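Local coordinates for protein trehalose monomycolate exporter MmpL3 (Mycobacterium tuberculosis, PDB 7NVH) that probably exports trehalose monomycolate, a mycolic acid carrier for the mycobacterial cell envelope, as a membrane transporter of the RND superfamily, at residues W493-Y498 / R509-G514. Numbering follows the deposited sequence.
Sequences WQERAY and RVLQNG
Arg496 and Gln494 join the backbone of strand 509-514 through two hydrogen bonds in a short antiparallel pairing. Arg496 N gives the straighter one to Val510 O, at 3.1 Å and 164° at the hydrogen; Gln512 N reaches Gln494 O, also at 3.1 Å, on a more bent path. Between these bonds Glu495 and Leu511 form a non-hydrogen-bonded pair, their CA atoms 4.3 Å apart and their side chains diverging. The Glu495 side chain, extended beyond CG, reaches along the strand to Arg509, and its CG meets Leu511 CD2 on the way. Arg509 folds back at chi2 and chi3 (-102° and -79°), which brings its NE to 3.0 Å from Glu495 OE2. The carboxylate oxygen lies at the edge of the guanidinium, near its plane, but the hydrogen bond within this salt bridge is weak and the position of OE2 less certain.

Van der Waals contacts extend the pairing. The aliphatic part of Arg496 lies across Val510, with CB 3.5 Å from Val510 CG1, while its CG touches Gln512 NE2. At the other end, the indole of Trp493 receives Asn513 CB over the face of its six-membered ring in a CH-pi contact, 3.9 Å from the centroid and nearly on the ring normal.

Strand 494-495 borders a four-stranded antiparallel sheet, with 508-514 next to it and 451-457 beyond. An earlier sheet repeats its strand order, consistent with the paired periplasmic porter domains of RND transporters. Trp493 packs against Ala476 of helix 466-476 and edge-to-face with Phe482, whereas Arg496, Arg509 and Val510 touch Tyr61 of helix 49-61, from the first half of the chain.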
loop_
_atom_site.group_PDB
_atom_site.type_symbol
_atom_site.label_atom_id
_atom_site.label_comp_id
_atom_site.label_asym_id
_atom_site.label_seq_id
_atom_site.Cartn_x
_atom_site.Cartn_y
_atom_site.Cartn_z
ATOM N N TRP A 493 1.194 34.639 14.898
ATOM C CA TRP A 493 0.975 34.714 13.454
ATOM C C TRP A 493 2.083 35.516 12.777
ATOM O O TRP A 493 1.835 36.474 12.042
ATOM C CB TRP A 493 -0.405 35.288 13.133
ATOM C CG TRP A 493 -1.502 34.329 13.437
ATOM C CD1 TRP A 493 -2.435 34.442 14.418
ATOM C CD2 TRP A 493 -1.772 33.095 12.765
ATOM N NE1 TRP A 493 -3.274 33.357 14.398
ATOM C CE2 TRP A 493 -2.887 32.516 13.389
ATOM C CE3 TRP A 493 -1.181 32.427 11.693
ATOM C CZ2 TRP A 493 -3.424 31.303 12.980
ATOM C CZ3 TRP A 493 -1.714 31.223 11.287
ATOM C CH2 TRP A 493 -2.822 30.673 11.929
ATOM N N GLN A 494 3.321 35.114 13.041
ATOM C CA GLN A 494 4.468 35.777 12.445
ATOM C C GLN A 494 4.574 35.432 10.966
ATOM O O GLN A 494 4.232 34.329 10.535
ATOM C CB GLN A 494 5.753 35.375 13.167
ATOM C CG GLN A 494 6.047 36.199 14.404
ATOM C CD GLN A 494 6.183 37.675 14.095
ATOM O OE1 GLN A 494 5.353 38.485 14.503
ATOM N NE2 GLN A 494 7.235 38.032 13.367
ATOM N N GLU A 495 5.053 36.396 10.190
ATOM C CA GLU A 495 5.242 36.188 8.765
ATOM C C GLU A 495 6.318 35.139 8.514
ATOM O O GLU A 495 7.248 34.967 9.304
ATOM C CB GLU A 495 5.623 37.500 8.086
ATOM C CG GLU A 495 5.068 37.662 6.691
ATOM C CD GLU A 495 5.671 38.847 5.974
ATOM O OE1 GLU A 495 6.245 39.723 6.654
ATOM O OE2 GLU A 495 5.574 38.905 4.732
ATOM N N ARG A 496 6.179 34.431 7.400
ATOM C CA ARG A 496 7.145 33.412 7.031
ATOM C C ARG A 496 8.488 34.052 6.688
ATOM O O ARG A 496 8.580 35.238 6.362
ATOM C CB ARG A 496 6.621 32.598 5.851
ATOM C CG ARG A 496 7.335 31.291 5.586
ATOM C CD ARG A 496 6.810 30.668 4.309
ATOM N NE ARG A 496 7.729 29.692 3.739
ATOM C CZ ARG A 496 7.355 28.505 3.276
ATOM N NH1 ARG A 496 6.081 28.151 3.315
ATOM N NH2 ARG A 496 8.254 27.675 2.771
ATOM N N ALA A 497 9.543 33.249 6.777
ATOM C CA ALA A 497 10.894 33.720 6.515
ATOM C C ALA A 497 11.240 33.551 5.043
ATOM O O ALA A 497 10.916 32.532 4.428
ATOM C CB ALA A 497 11.904 32.965 7.378
ATOM N N TYR A 498 11.902 34.560 4.484
ATOM C CA TYR A 498 12.318 34.525 3.089
ATOM C C TYR A 498 13.580 33.682 2.959
ATOM O O TYR A 498 14.625 34.028 3.519
ATOM C CB TYR A 498 12.557 35.941 2.574
ATOM C CG TYR A 498 11.302 36.644 2.116
ATOM C CD1 TYR A 498 10.856 37.792 2.753
ATOM C CD2 TYR A 498 10.565 36.163 1.046
ATOM C CE1 TYR A 498 9.712 38.438 2.339
ATOM C CE2 TYR A 498 9.419 36.804 0.626
ATOM C CZ TYR A 498 8.997 37.940 1.276
ATOM O OH TYR A 498 7.856 38.583 0.860
ATOM N N ARG A 509 1.523 37.142 0.559
ATOM C CA ARG A 509 2.168 37.106 1.861
ATOM C C ARG A 509 1.540 35.992 2.678
ATOM O O ARG A 509 0.329 35.773 2.610
ATOM C CB ARG A 509 2.034 38.438 2.597
ATOM C CG ARG A 509 2.432 39.640 1.770
ATOM C CD ARG A 509 3.811 40.131 2.150
ATOM N NE ARG A 509 3.793 40.926 3.371
ATOM C CZ ARG A 509 3.525 42.225 3.408
ATOM N NH1 ARG A 509 3.242 42.878 2.290
ATOM N NH2 ARG A 509 3.534 42.873 4.562
ATOM N N VAL A 510 2.361 35.285 3.445
ATOM C CA VAL A 510 1.907 34.137 4.219
ATOM C C VAL A 510 2.317 34.312 5.675
ATOM O O VAL A 510 3.462 34.674 5.967
ATOM C CB VAL A 510 2.436 32.813 3.633
ATOM C CG1 VAL A 510 3.935 32.781 3.637
ATOM C CG2 VAL A 510 1.902 31.636 4.420
ATOM N N LEU A 511 1.367 34.097 6.580
ATOM C CA LEU A 511 1.581 34.075 8.018
ATOM C C LEU A 511 1.483 32.638 8.507
ATOM O O LEU A 511 0.996 31.759 7.798
ATOM C CB LEU A 511 0.551 34.950 8.737
ATOM C CG LEU A 511 0.256 36.323 8.136
ATOM C CD1 LEU A 511 -0.806 37.032 8.948
ATOM C CD2 LEU A 511 1.512 37.161 8.058
ATOM N N GLN A 512 1.947 32.393 9.732
ATOM C CA GLN A 512 1.905 31.031 10.246
ATOM C C GLN A 512 2.006 31.016 11.763
ATOM O O GLN A 512 2.750 31.803 12.352
ATOM C CB GLN A 512 3.028 30.182 9.640
ATOM C CG GLN A 512 4.412 30.763 9.810
ATOM C CD GLN A 512 5.452 30.017 9.006
ATOM O OE1 GLN A 512 5.128 29.104 8.248
ATOM N NE2 GLN A 512 6.712 30.394 9.171
ATOM N N ASN A 513 1.237 30.121 12.382
ATOM C CA ASN A 513 1.410 29.721 13.772
ATOM C C ASN A 513 1.181 28.227 13.898
ATOM O O ASN A 513 0.397 27.637 13.152
ATOM C CB ASN A 513 0.448 30.417 14.739
ATOM C CG ASN A 513 1.075 31.584 15.450
ATOM O OD1 ASN A 513 2.274 31.829 15.331
ATOM N ND2 ASN A 513 0.278 32.282 16.245
ATOM N N GLY A 514 1.864 27.624 14.859
ATOM C CA GLY A 514 1.499 26.298 15.297
ATOM C C GLY A 514 0.360 26.360 16.290
ATOM O O GLY A 514 0.025 27.410 16.831
#